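Local coordinates for protein 3-keto-5-aminohexanoate cleavage enzyme (Ralstonia eutropha, PDB 3C6C) that probably cleaves 3-keto-5-aminohexanoate as a metal-dependent TIM-barrel enzyme of the beta-keto acid cleavage family, at residues F36-P44 against L272-N282; S94-L102 against P303-L312. One frame throughout, in Å; residues are numbered along the deposited sequence.

Contact 1 (F36-P44 against L272-N282); sequences FNPKHPSMP and LYLSRGVFATN. With EDO (1,2-ethanediol), chain F.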
ATOM      1  N   PHE A  36      18.793  -1.025 -33.389  1.00 22.15           N
ATOM      2  CA  PHE A  36      18.470  -2.252 -34.144  1.00 22.25           C
ATOM      3  C   PHE A  36      19.476  -3.335 -33.763  1.00 22.18           C
ATOM      4  O   PHE A  36      20.684  -3.145 -33.869  1.00 20.15           O
ATOM      5  CB  PHE A  36      18.476  -1.949 -35.674  1.00 23.04           C
ATOM      6  CG  PHE A  36      18.342  -3.141 -36.575  1.00 22.65           C
ATOM      7  CD1 PHE A  36      17.520  -4.208 -36.262  1.00 22.51           C
ATOM      8  CD2 PHE A  36      19.026  -3.164 -37.794  1.00 22.88           C
ATOM      9  CE1 PHE A  36      17.392  -5.284 -37.136  1.00 20.32           C
ATOM     10  CE2 PHE A  36      18.918  -4.233 -38.663  1.00 25.83           C
ATOM     11  CZ  PHE A  36      18.099  -5.302 -38.347  1.00 26.45           C
ATOM     12  N   ASN A  37      18.943  -4.468 -33.310  1.00 22.06           N
ATOM     13  CA  ASN A  37      19.732  -5.694 -33.090  1.00 23.98           C
ATOM     14  C   ASN A  37      19.536  -6.641 -34.269  1.00 22.66           C
ATOM     15  O   ASN A  37      18.513  -7.316 -34.369  1.00 22.62           O
ATOM     16  CB  ASN A  37      19.318  -6.365 -31.772  1.00 24.46           C
ATOM     17  CG  ASN A  37      20.024  -7.659 -31.531  1.00 27.21           C
ATOM     18  OD1 ASN A  37      20.770  -8.165 -32.394  1.00 24.10           O
ATOM     19  ND2 ASN A  37      19.806  -8.231 -30.330  1.00 23.27           N
ATOM     20  N   PRO A  38      20.501  -6.675 -35.200  1.00 22.15           N
ATOM     21  CA  PRO A  38      20.318  -7.394 -36.462  1.00 22.36           C
ATOM     22  C   PRO A  38      20.276  -8.925 -36.331  1.00 20.24           C
ATOM     23  O   PRO A  38      20.025  -9.625 -37.312  1.00 22.76           O
ATOM     24  CB  PRO A  38      21.500  -6.924 -37.338  1.00 21.74           C
ATOM     25  CG  PRO A  38      22.296  -6.028 -36.547  1.00 25.76           C
ATOM     26  CD  PRO A  38      21.740  -5.890 -35.160  1.00 21.80           C
ATOM     27  N   LYS A  39      20.488  -9.436 -35.127  1.00 17.78           N
ATOM     28  CA  LYS A  39      20.208 -10.870 -34.874  1.00 18.14           C
ATOM     29  C   LYS A  39      18.705 -11.174 -34.918  1.00 16.73           C
ATOM     30  O   LYS A  39      18.293 -12.298 -35.206  1.00 19.09           O
ATOM     31  CB  LYS A  39      20.775 -11.338 -33.548  1.00 20.24           C
ATOM     32  CG  LYS A  39      22.257 -11.482 -33.631  1.00 21.83           C
ATOM     33  CD  LYS A  39      22.855 -12.055 -32.369  1.00 30.93           C
ATOM     34  CE  LYS A  39      24.344 -12.326 -32.589  1.00 33.37           C
ATOM     35  NZ  LYS A  39      24.963 -13.116 -31.480  1.00 41.94           N
ATOM     36  N   HIS A  40      17.910 -10.144 -34.678  1.00 17.85           N
ATOM     37  CA  HIS A  40      16.445 -10.279 -34.808  1.00 18.20           C
ATOM     38  C   HIS A  40      16.069 -10.271 -36.297  1.00 18.56           C
ATOM     39  O   HIS A  40      16.219  -9.272 -36.974  1.00 20.12           O
ATOM     40  CB  HIS A  40      15.680  -9.194 -34.058  1.00 15.29           C
ATOM     41  CG  HIS A  40      14.206  -9.472 -33.985  1.00 15.44           C
ATOM     42  ND1 HIS A  40      13.461  -9.746 -35.117  1.00 17.73           N
ATOM     43  CD2 HIS A  40      13.342  -9.550 -32.936  1.00 19.28           C
ATOM     44  CE1 HIS A  40      12.203  -9.977 -34.766  1.00 18.90           C
ATOM     45  NE2 HIS A  40      12.103  -9.873 -33.449  1.00 15.61           N
ATOM     46  N   PRO A  41      15.582 -11.398 -36.818  1.00 20.95           N
ATOM     47  CA  PRO A  41      15.537 -11.572 -38.271  1.00 20.68           C
ATOM     48  C   PRO A  41      14.368 -10.919 -38.982  1.00 21.18           C
ATOM     49  O   PRO A  41      14.274 -10.982 -40.204  1.00 22.39           O
ATOM     50  CB  PRO A  41      15.453 -13.090 -38.425  1.00 22.07           C
ATOM     51  CG  PRO A  41      14.775 -13.537 -37.182  1.00 21.17           C
ATOM     52  CD  PRO A  41      15.241 -12.641 -36.100  1.00 21.25           C
ATOM     53  N   SER A  42      13.473 -10.324 -38.207  1.00 20.42           N
ATOM     54  CA  SER A  42      12.263  -9.698 -38.760  1.00 19.68           C
ATOM     55  C   SER A  42      11.942  -8.363 -38.115  1.00 20.01           C
ATOM     56  O   SER A  42      10.807  -7.917 -38.123  1.00 21.64           O
ATOM     57  CB  SER A  42      11.031 -10.627 -38.664  1.00 23.43           C
ATOM     58  OG  SER A  42      10.738 -10.979 -37.324  1.00 21.77           O
HETATM   59  N   MSE A  43      12.958  -7.700 -37.596  1.00 20.96           N
HETATM   60  CA  MSE A  43      12.759  -6.386 -36.975  1.00 19.42           C
HETATM   61  C   MSE A  43      12.134  -5.423 -38.004  1.00 21.98           C
HETATM   62  O   MSE A  43      12.664  -5.328 -39.108  1.00 20.74           O
HETATM   63  CB  MSE A  43      14.073  -5.807 -36.471  1.00 19.73           C
HETATM   64  CG  MSE A  43      13.879  -4.673 -35.517  1.00 21.10           C
HETATM   65 SE   MSE A  43      13.081  -5.267 -33.834  0.75 12.63          SE
HETATM   66  CE  MSE A  43      12.622  -3.615 -33.171  1.00 17.77           C
ATOM     67  N   PRO A  44      11.013  -4.723 -37.661  1.00 19.84           N
ATOM     68  CA  PRO A  44      10.444  -3.773 -38.648  1.00 18.23           C
ATOM     69  C   PRO A  44      11.266  -2.500 -38.791  1.00 17.33           C
ATOM     70  O   PRO A  44      11.383  -1.702 -37.843  1.00 20.57           O
ATOM     71  CB  PRO A  44       9.050  -3.451 -38.080  1.00 19.20           C
ATOM     72  CG  PRO A  44       8.761  -4.532 -37.065  1.00 18.50           C
ATOM     73  CD  PRO A  44      10.094  -4.926 -36.512  1.00 21.22           C
ATOM     74  N   LEU A 272      12.240  -7.793 -27.270  1.00 17.62           N
ATOM     75  CA  LEU A 272      12.476  -8.564 -28.494  1.00 16.79           C
ATOM     76  C   LEU A 272      12.154 -10.065 -28.421  1.00 18.90           C
ATOM     77  O   LEU A 272      12.113 -10.753 -29.446  1.00 17.61           O
ATOM     78  CB  LEU A 272      13.937  -8.403 -28.931  1.00 15.80           C
ATOM     79  CG  LEU A 272      14.423  -6.986 -29.265  1.00 18.32           C
ATOM     80  CD1 LEU A 272      15.854  -7.094 -29.840  1.00 18.62           C
ATOM     81  CD2 LEU A 272      13.521  -6.255 -30.239  1.00 18.38           C
ATOM     82  N   TYR A 273      11.942 -10.570 -27.208  1.00 18.79           N
ATOM     83  CA  TYR A 273      11.948 -12.019 -26.953  1.00 20.04           C
ATOM     84  C   TYR A 273      10.622 -12.638 -26.531  1.00 22.24           C
ATOM     85  O   TYR A 273       9.920 -12.145 -25.650  1.00 22.01           O
ATOM     86  CB  TYR A 273      13.005 -12.362 -25.893  1.00 19.20           C
ATOM     87  CG  TYR A 273      14.400 -11.998 -26.310  1.00 19.67           C
ATOM     88  CD1 TYR A 273      15.147 -12.851 -27.104  1.00 22.53           C
ATOM     89  CD2 TYR A 273      14.960 -10.791 -25.924  1.00 23.69           C
ATOM     90  CE1 TYR A 273      16.438 -12.508 -27.491  1.00 25.82           C
ATOM     91  CE2 TYR A 273      16.237 -10.445 -26.304  1.00 23.30           C
ATOM     92  CZ  TYR A 273      16.967 -11.307 -27.072  1.00 26.86           C
ATOM     93  OH  TYR A 273      18.241 -10.915 -27.447  1.00 34.20           O
ATOM     94  N   LEU A 274      10.335 -13.773 -27.163  1.00 20.73           N
ATOM     95  CA  LEU A 274       9.118 -14.529 -26.855  1.00 23.34           C
ATOM     96  C   LEU A 274       9.425 -15.294 -25.584  1.00 26.99           C
ATOM     97  O   LEU A 274       8.616 -15.398 -24.669  1.00 29.27           O
ATOM     98  CB  LEU A 274       8.743 -15.458 -28.009  1.00 22.53           C
ATOM     99  CG  LEU A 274       7.394 -16.153 -27.872  1.00 28.23           C
ATOM    100  CD1 LEU A 274       6.250 -15.142 -27.856  1.00 26.50           C
ATOM    101  CD2 LEU A 274       7.232 -17.197 -28.994  1.00 30.40           C
ATOM    102  N   SER A 275      10.639 -15.803 -25.567  1.00 27.15           N
ATOM    103  CA  SER A 275      11.212 -16.485 -24.415  1.00 27.85           C
ATOM    104  C   SER A 275      12.702 -16.385 -24.430  1.00 29.68           C
ATOM    105  O   SER A 275      13.299 -15.792 -25.326  1.00 29.70           O
ATOM    106  CB  SER A 275      10.797 -17.965 -24.360  1.00 28.54           C
ATOM    107  OG  SER A 275      11.189 -18.687 -25.510  1.00 30.75           O
ATOM    108  N   ARG A 276      13.311 -16.996 -23.430  1.00 31.05           N
ATOM    109  CA  ARG A 276      14.768 -16.890 -23.288  1.00 30.72           C
ATOM    110  C   ARG A 276      15.451 -17.398 -24.558  1.00 30.42           C
ATOM    111  O   ARG A 276      15.307 -18.554 -24.955  1.00 31.70           O
ATOM    112  CB  ARG A 276      15.283 -17.630 -22.035  1.00 32.73           C
ATOM    113  N   GLY A 277      16.181 -16.489 -25.190  1.00 29.46           N
ATOM    114  CA  GLY A 277      16.933 -16.775 -26.395  1.00 28.71           C
ATOM    115  C   GLY A 277      16.119 -16.939 -27.671  1.00 28.68           C
ATOM    116  O   GLY A 277      16.666 -17.323 -28.710  1.00 30.96           O
ATOM    117  N   VAL A 278      14.821 -16.671 -27.603  1.00 23.69           N
ATOM    118  CA  VAL A 278      13.946 -16.828 -28.788  1.00 19.78           C
ATOM    119  C   VAL A 278      13.282 -15.512 -29.147  1.00 18.38           C
ATOM    120  O   VAL A 278      12.534 -14.998 -28.354  1.00 19.82           O
ATOM    121  CB  VAL A 278      12.804 -17.844 -28.530  1.00 21.03           C
ATOM    122  CG1 VAL A 278      11.919 -18.005 -29.748  1.00 25.24           C
ATOM    123  CG2 VAL A 278      13.378 -19.202 -28.093  1.00 25.35           C
ATOM    124  N   PHE A 279      13.567 -14.993 -30.340  1.00 17.27           N
ATOM    125  CA  PHE A 279      12.957 -13.744 -30.790  1.00 17.60           C
ATOM    126  C   PHE A 279      11.459 -13.916 -31.114  1.00 18.36           C
ATOM    127  O   PHE A 279      11.021 -14.950 -31.615  1.00 20.13           O
ATOM    128  CB  PHE A 279      13.674 -13.180 -32.025  1.00 17.30           C
ATOM    129  CG  PHE A 279      15.071 -12.706 -31.748  1.00 19.22           C
ATOM    130  CD1 PHE A 279      15.304 -11.697 -30.830  1.00 20.37           C
ATOM    131  CD2 PHE A 279      16.160 -13.294 -32.374  1.00 21.65           C
ATOM    132  CE1 PHE A 279      16.579 -11.237 -30.590  1.00 21.32           C
ATOM    133  CE2 PHE A 279      17.447 -12.847 -32.106  1.00 21.47           C
ATOM    134  CZ  PHE A 279      17.653 -11.823 -31.228  1.00 21.17           C
ATOM    135  N   ALA A 280      10.724 -12.863 -30.794  1.00 17.09           N
ATOM    136  CA  ALA A 280       9.274 -12.744 -31.056  1.00 17.65           C
ATOM    137  C   ALA A 280       8.951 -11.919 -32.293  1.00 17.64           C
ATOM    138  O   ALA A 280       9.702 -11.033 -32.712  1.00 17.85           O
ATOM    139  CB  ALA A 280       8.559 -12.106 -29.844  1.00 15.80           C
ATOM    140  N   THR A 281       7.786 -12.207 -32.855  1.00 16.93           N
ATOM    141  CA  THR A 281       7.092 -11.231 -33.692  1.00 16.58           C
ATOM    142  C   THR A 281       6.101 -10.420 -32.836  1.00 18.33           C
ATOM    143  O   THR A 281       5.680 -10.836 -31.757  1.00 15.55           O
ATOM    144  CB  THR A 281       6.295 -11.900 -34.846  1.00 18.39           C
ATOM    145  OG1 THR A 281       5.132 -12.560 -34.303  1.00 17.02           O
ATOM    146  CG2 THR A 281       7.194 -12.897 -35.705  1.00 18.54           C
ATOM    147  N   ASN A 282       5.691  -9.273 -33.357  1.00 16.10           N
ATOM    148  CA  ASN A 282       4.672  -8.454 -32.696  1.00 16.42           C
ATOM    149  C   ASN A 282       3.394  -9.243 -32.525  1.00 15.44           C
ATOM    150  O   ASN A 282       2.805  -9.242 -31.455  1.00 17.01           O
ATOM    151  CB  ASN A 282       4.405  -7.152 -33.435  1.00 15.56           C
ATOM    152  CG  ASN A 282       5.460  -6.105 -33.153  1.00 16.15           C
ATOM    153  OD1 ASN A 282       5.558  -5.603 -32.033  1.00 16.74           O
ATOM    154  ND2 ASN A 282       6.248  -5.764 -34.175  1.00 16.16           N
TER
HETATM  155  C1  EDO F 302      11.831 -14.344 -34.999  1.00 51.79           C
HETATM  156  O1  EDO F 302      12.326 -15.681 -35.212  1.00 50.48           O
HETATM  157  C2  EDO F 302      10.527 -14.137 -35.748  1.00 47.04           C
HETATM  158  O2  EDO F 302      10.804 -13.566 -37.033  1.00 39.74           O
HETATM  159  O   HOH W   1      20.871 -10.554 -29.404  1.00 48.83           O
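His40 and Phe279 trade CH-pi contacts in both directions: His40 CA stands over the centre of the Phe279 ring, 3.9 Å from its centroid, while Phe279 CB lies over one face of the imidazole, 4.0 Å from the centroid of the His40 ring. The rings themselves meet obliquely, planes at 43°. With CG of His40 anti to its backbone N (chi1 -170°), the imidazole slides past the phenyl and reaches the opposing backbone, where His40 NE2 donates to Ala280 O at 2.8 Å. Ser42 N donates to His40 ND1 at 3.1 Å, within the ring plane, so both ring nitrogens are engaged and the ring's rotation is fixed. Pro41 CD extends the apolar patch, 3.9 Å from Phe279 CD2. Leu272 spreads its two methyls, CD2 to Met43 SE (selenomethionine) at 3.8 Å and CD1 to Asn37 CB at 4.0 Å. A water accepts from Asn37 ND2 and also bonds Tyr273 OH. A 1,2-ethanediol, probably from the crystallisation liquor, hydrogen-bonds Ser42 OG. The contact joins two beta-alpha loops, following the neighbouring parallel strands 23-29 and 264-266 of the barrel: 36-44 leads into helix 47-60, where Pro44 packs on Ile50 and Ala53, and 272-282 into helix 282-295, whose first turn Thr281 caps at Gln284 N.

Contact 2 (S94-L102 against P303-L312); sequences SGTDIVLNL and PDEARDIMGL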
ATOM      1  N   SER A  94      -4.624  -0.869 -45.967  1.00 19.97           N
ATOM      2  CA  SER A  94      -4.289  -2.286 -45.818  1.00 18.42           C
ATOM      3  C   SER A  94      -5.491  -3.190 -45.865  1.00 19.07           C
ATOM      4  O   SER A  94      -5.374  -4.398 -46.068  1.00 21.99           O
ATOM      5  CB  SER A  94      -3.611  -2.542 -44.473  1.00 20.51           C
ATOM      6  OG  SER A  94      -4.541  -2.388 -43.415  1.00 17.85           O
ATOM      7  N   GLY A  95      -6.620  -2.601 -45.580  1.00 18.53           N
ATOM      8  CA  GLY A  95      -7.885  -3.342 -45.429  1.00 20.06           C
ATOM      9  C   GLY A  95      -8.138  -3.813 -44.007  1.00 21.58           C
ATOM     10  O   GLY A  95      -9.134  -4.454 -43.724  1.00 22.53           O
ATOM     11  N   THR A  96      -7.216  -3.444 -43.132  1.00 20.92           N
ATOM     12  CA  THR A  96      -7.295  -3.758 -41.704  1.00 20.87           C
ATOM     13  C   THR A  96      -7.288  -2.468 -40.919  1.00 20.80           C
ATOM     14  O   THR A  96      -6.460  -1.598 -41.151  1.00 22.85           O
ATOM     15  CB  THR A  96      -6.126  -4.655 -41.254  1.00 21.51           C
ATOM     16  OG1 THR A  96      -6.208  -5.934 -41.909  1.00 20.91           O
ATOM     17  CG2 THR A  96      -6.126  -4.861 -39.732  1.00 24.58           C
ATOM     18  N   ASP A  97      -8.242  -2.366 -39.999  1.00 20.93           N
ATOM     19  CA  ASP A  97      -8.381  -1.205 -39.097  1.00 20.42           C
ATOM     20  C   ASP A  97      -7.707  -1.451 -37.757  1.00 19.54           C
ATOM     21  O   ASP A  97      -7.674  -2.570 -37.216  1.00 22.50           O
ATOM     22  CB  ASP A  97      -9.845  -0.862 -38.882  1.00 21.88           C
ATOM     23  CG  ASP A  97     -10.048   0.332 -37.970  1.00 25.05           C
ATOM     24  OD1 ASP A  97      -9.477   1.426 -38.234  1.00 22.13           O
ATOM     25  OD2 ASP A  97     -10.840   0.188 -37.022  1.00 25.41           O
ATOM     26  N   ILE A  98      -7.138  -0.366 -37.277  1.00 18.45           N
ATOM     27  CA  ILE A  98      -6.493  -0.267 -35.951  1.00 19.72           C
ATOM     28  C   ILE A  98      -6.327   1.232 -35.627  1.00 19.99           C
ATOM     29  O   ILE A  98      -6.081   2.051 -36.534  1.00 20.11           O
ATOM     30  CB  ILE A  98      -5.139  -1.058 -35.919  1.00 17.77           C
ATOM     31  CG1 ILE A  98      -4.590  -1.167 -34.479  1.00 18.40           C
ATOM     32  CG2 ILE A  98      -4.106  -0.450 -36.908  1.00 17.95           C
ATOM     33  CD1 ILE A  98      -3.566  -2.288 -34.286  1.00 17.39           C
ATOM     34  N   VAL A  99      -6.479   1.585 -34.355  1.00 18.02           N
ATOM     35  CA  VAL A  99      -6.280   2.976 -33.896  1.00 16.65           C
ATOM     36  C   VAL A  99      -4.774   3.233 -34.003  1.00 16.56           C
ATOM     37  O   VAL A  99      -3.979   2.391 -33.614  1.00 17.86           O
ATOM     38  CB  VAL A  99      -6.795   3.220 -32.448  1.00 15.49           C
ATOM     39  CG1 VAL A  99      -6.529   4.678 -31.993  1.00 19.02           C
ATOM     40  CG2 VAL A  99      -8.286   2.855 -32.347  1.00 16.74           C
ATOM     41  N   LEU A 100      -4.423   4.383 -34.575  1.00 19.57           N
ATOM     42  CA  LEU A 100      -3.020   4.789 -34.704  1.00 19.94           C
ATOM     43  C   LEU A 100      -2.594   5.768 -33.614  1.00 18.93           C
ATOM     44  O   LEU A 100      -3.260   6.751 -33.328  1.00 18.80           O
ATOM     45  CB  LEU A 100      -2.744   5.412 -36.072  1.00 18.12           C
ATOM     46  CG  LEU A 100      -3.099   4.596 -37.300  1.00 20.63           C
ATOM     47  CD1 LEU A 100      -2.785   5.358 -38.578  1.00 23.12           C
ATOM     48  CD2 LEU A 100      -2.411   3.246 -37.227  1.00 19.55           C
ATOM     49  N   ASN A 101      -1.461   5.429 -33.018  1.00 17.30           N
ATOM     50  CA  ASN A 101      -0.787   6.222 -31.966  1.00 15.94           C
ATOM     51  C   ASN A 101       0.652   6.487 -32.422  1.00 17.00           C
ATOM     52  O   ASN A 101       1.521   5.606 -32.412  1.00 17.01           O
ATOM     53  CB  ASN A 101      -0.874   5.473 -30.617  1.00 15.25           C
ATOM     54  CG  ASN A 101      -0.065   6.138 -29.484  1.00 18.21           C
ATOM     55  OD1 ASN A 101       0.678   7.087 -29.697  1.00 20.85           O
ATOM     56  ND2 ASN A 101      -0.195   5.597 -28.266  1.00 17.57           N
ATOM     57  N   LEU A 102       0.883   7.697 -32.898  1.00 16.63           N
ATOM     58  CA  LEU A 102       2.217   8.068 -33.357  1.00 17.70           C
ATOM     59  C   LEU A 102       3.038   8.652 -32.224  1.00 17.42           C
ATOM     60  O   LEU A 102       2.563   9.453 -31.425  1.00 18.31           O
ATOM     61  CB  LEU A 102       2.173   9.091 -34.504  1.00 13.95           C
ATOM     62  CG  LEU A 102       1.478   8.680 -35.802  1.00 15.97           C
ATOM     63  CD1 LEU A 102       1.687   9.783 -36.878  1.00 17.51           C
ATOM     64  CD2 LEU A 102       1.834   7.262 -36.264  1.00 21.15           C
ATOM     65  N   PRO A 303     -10.641  -2.313 -32.096  1.00 18.19           N
ATOM     66  CA  PRO A 303     -10.331  -0.895 -32.286  1.00 17.21           C
ATOM     67  C   PRO A 303     -11.524   0.020 -32.025  1.00 16.81           C
ATOM     68  O   PRO A 303     -11.402   1.045 -31.343  1.00 17.98           O
ATOM     69  CB  PRO A 303      -9.855  -0.849 -33.743  1.00 15.97           C
ATOM     70  CG  PRO A 303      -9.154  -2.182 -33.900  1.00 16.21           C
ATOM     71  CD  PRO A 303      -9.993  -3.152 -33.140  1.00 15.36           C
ATOM     72  N   ASP A 304     -12.690  -0.410 -32.479  1.00 17.30           N
ATOM     73  CA  ASP A 304     -13.914   0.405 -32.311  1.00 18.30           C
ATOM     74  C   ASP A 304     -14.365   0.462 -30.858  1.00 18.08           C
ATOM     75  O   ASP A 304     -14.819   1.497 -30.347  1.00 18.47           O
ATOM     76  CB  ASP A 304     -15.035  -0.099 -33.212  1.00 19.24           C
ATOM     77  CG  ASP A 304     -14.959   0.474 -34.631  1.00 20.88           C
ATOM     78  OD1 ASP A 304     -14.203   1.444 -34.899  1.00 21.65           O
ATOM     79  OD2 ASP A 304     -15.685  -0.080 -35.481  1.00 24.79           O
ATOM     80  N   GLU A 305     -14.224  -0.662 -30.164  1.00 17.81           N
ATOM     81  CA  GLU A 305     -14.507  -0.708 -28.723  1.00 17.88           C
ATOM     82  C   GLU A 305     -13.568   0.213 -27.948  1.00 19.13           C
ATOM     83  O   GLU A 305     -13.975   0.905 -26.995  1.00 17.83           O
ATOM     84  CB  GLU A 305     -14.415  -2.144 -28.171  1.00 18.22           C
ATOM     85  CG  GLU A 305     -15.594  -2.995 -28.599  1.00 16.01           C
ATOM     86  CD  GLU A 305     -15.440  -4.475 -28.327  1.00 24.65           C
ATOM     87  OE1 GLU A 305     -14.322  -4.947 -28.091  1.00 19.72           O
ATOM     88  OE2 GLU A 305     -16.466  -5.180 -28.349  1.00 20.77           O
ATOM     89  N   ALA A 306     -12.299   0.215 -28.357  1.00 18.10           N
ATOM     90  CA  ALA A 306     -11.295   1.069 -27.717  1.00 18.53           C
ATOM     91  C   ALA A 306     -11.619   2.535 -27.985  1.00 18.41           C
ATOM     92  O   ALA A 306     -11.517   3.394 -27.113  1.00 18.35           O
ATOM     93  CB  ALA A 306      -9.885   0.735 -28.222  1.00 16.61           C
ATOM     94  N   ARG A 307     -12.059   2.810 -29.207  1.00 18.38           N
ATOM     95  CA  ARG A 307     -12.470   4.190 -29.549  1.00 18.61           C
ATOM     96  C   ARG A 307     -13.600   4.630 -28.630  1.00 19.74           C
ATOM     97  O   ARG A 307     -13.575   5.718 -28.049  1.00 20.51           O
ATOM     98  CB  ARG A 307     -12.926   4.325 -31.005  1.00 16.68           C
ATOM     99  CG  ARG A 307     -11.796   4.228 -32.015  1.00 18.02           C
ATOM    100  CD  ARG A 307     -12.261   4.366 -33.462  1.00 20.32           C
ATOM    101  NE  ARG A 307     -11.096   4.329 -34.363  1.00 20.05           N
ATOM    102  CZ  ARG A 307     -10.743   3.309 -35.139  1.00 22.62           C
ATOM    103  NH1 ARG A 307     -11.469   2.213 -35.224  1.00 18.92           N
ATOM    104  NH2 ARG A 307      -9.642   3.406 -35.856  1.00 17.64           N
ATOM    105  N   ASP A 308     -14.577   3.754 -28.454  1.00 20.63           N
ATOM    106  CA  ASP A 308     -15.731   4.072 -27.590  1.00 20.27           C
ATOM    107  C   ASP A 308     -15.315   4.351 -26.129  1.00 18.70           C
ATOM    108  O   ASP A 308     -15.804   5.306 -25.487  1.00 19.24           O
ATOM    109  CB  ASP A 308     -16.784   2.954 -27.641  1.00 22.39           C
ATOM    110  CG  ASP A 308     -17.480   2.852 -28.993  1.00 25.17           C
ATOM    111  OD1 ASP A 308     -17.415   3.818 -29.814  1.00 22.35           O
ATOM    112  OD2 ASP A 308     -18.105   1.787 -29.235  1.00 33.00           O
ATOM    113  N   ILE A 309     -14.420   3.511 -25.614  1.00 16.65           N
ATOM    114  CA  ILE A 309     -13.880   3.638 -24.252  1.00 18.33           C
ATOM    115  C   ILE A 309     -13.159   4.996 -24.089  1.00 20.29           C
ATOM    116  O   ILE A 309     -13.293   5.675 -23.068  1.00 19.96           O
ATOM    117  CB  ILE A 309     -12.978   2.420 -23.868  1.00 21.78           C
ATOM    118  CG1 ILE A 309     -13.837   1.166 -23.703  1.00 21.25           C
ATOM    119  CG2 ILE A 309     -12.144   2.700 -22.610  1.00 19.14           C
ATOM    120  CD1 ILE A 309     -13.051  -0.169 -23.839  1.00 22.47           C
HETATM  121  N   MSE A 310     -12.493   5.428 -25.148  1.00 20.41           N
HETATM  122  CA  MSE A 310     -11.625   6.616 -25.103  1.00 20.58           C
HETATM  123  C   MSE A 310     -12.362   7.871 -25.528  1.00 20.54           C
HETATM  124  O   MSE A 310     -11.825   8.972 -25.489  1.00 19.96           O
HETATM  125  CB  MSE A 310     -10.370   6.434 -25.979  1.00 18.74           C
HETATM  126  CG  MSE A 310      -9.388   5.440 -25.371  1.00 19.79           C
HETATM  127 SE   MSE A 310      -7.756   5.366 -26.369  0.75 15.81          SE
HETATM  128  CE  MSE A 310      -8.249   4.248 -27.615  1.00 16.15           C
ATOM    129  N   GLY A 311     -13.602   7.679 -25.943  1.00 22.72           N
ATOM    130  CA  GLY A 311     -14.436   8.787 -26.446  1.00 22.41           C
ATOM    131  C   GLY A 311     -13.965   9.363 -27.775  1.00 23.46           C
ATOM    132  O   GLY A 311     -14.182  10.536 -28.081  1.00 22.88           O
ATOM    133  N   LEU A 312     -13.297   8.531 -28.556  1.00 22.63           N
ATOM    134  CA  LEU A 312     -12.912   8.883 -29.922  1.00 22.89           C
ATOM    135  C   LEU A 312     -14.096   8.613 -30.850  1.00 25.96           C
ATOM    136  O   LEU A 312     -14.708   7.543 -30.811  1.00 24.38           O
ATOM    137  CB  LEU A 312     -11.703   8.065 -30.395  1.00 22.43           C
ATOM    138  CG  LEU A 312     -10.355   8.275 -29.706  1.00 22.12           C
ATOM    139  CD1 LEU A 312      -9.381   7.140 -30.022  1.00 20.25           C
ATOM    140  CD2 LEU A 312      -9.760   9.628 -30.077  1.00 25.44           C
TER
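Arg307 grips the carboxylate of Asp97 end-on with two nitrogens, a bidentate salt bridge between the approach to strand 99-103 of the TIM barrel and helix 303-310 near the C terminus. Arg307 NH1 reaches Asp97 OD2 at 2.8 Å along a nearly straight bond (172°), and Arg307 NH2 reaches Asp97 OD1 at 3.1 Å; both oxygens use their syn lone pairs, and the two flat groups lie only 19° from coplanar. Arg307 NH1 also bonds Asp304 OD1 at 2.9 Å, one turn back in the helix, meeting it on the anti side and out of the carboxylate plane. Asp97 OD2 and Asp304 OD1 are therefore brought within 4.2 Å of each other, a like-charge approach that the shared guanidinium probably offsets. Glu142 forms a further salt bridge with NE of Arg307, so three acidic side chains bond its nitrogens. The arginine chain is extended from CG to NE. The ring of Pro303 packs against the backbone just before the strand, Pro303 CG lying 3.9 Å from Ile98 CA. At the far end of the helix Gly311 closes a Schellman motif and turns the chain back, bringing Leu312 CD1 to Val99 CG1. On the valine's other branch, Val99 CG2 lies over one face of the guanidinium, offset toward its rim and 3.7 Å from Arg307 CZ.

From the N terminus the chain leaves strand 23-29 and enters the loop 36-44, the first half of contact 1, then passes through helix 47-60, strand 64-70 and helix 81-92 to 94-102, the first half of contact 2. Much of the barrel follows before 272-282 returns to the early loop, closing contact 1 across 227 intervening residues. Helix 282-295 and strand 299-300 lead on to 303-312, which closes contact 2 across 200. The two closures cross rather than nest. Their centres are about 26 Å apart and the two contacts do not touch, their nearest atoms being about 9 Å apart: contact 1 joins two loops leading into helices, whereas contact 2 ties the C-terminal helix to a barrel strand.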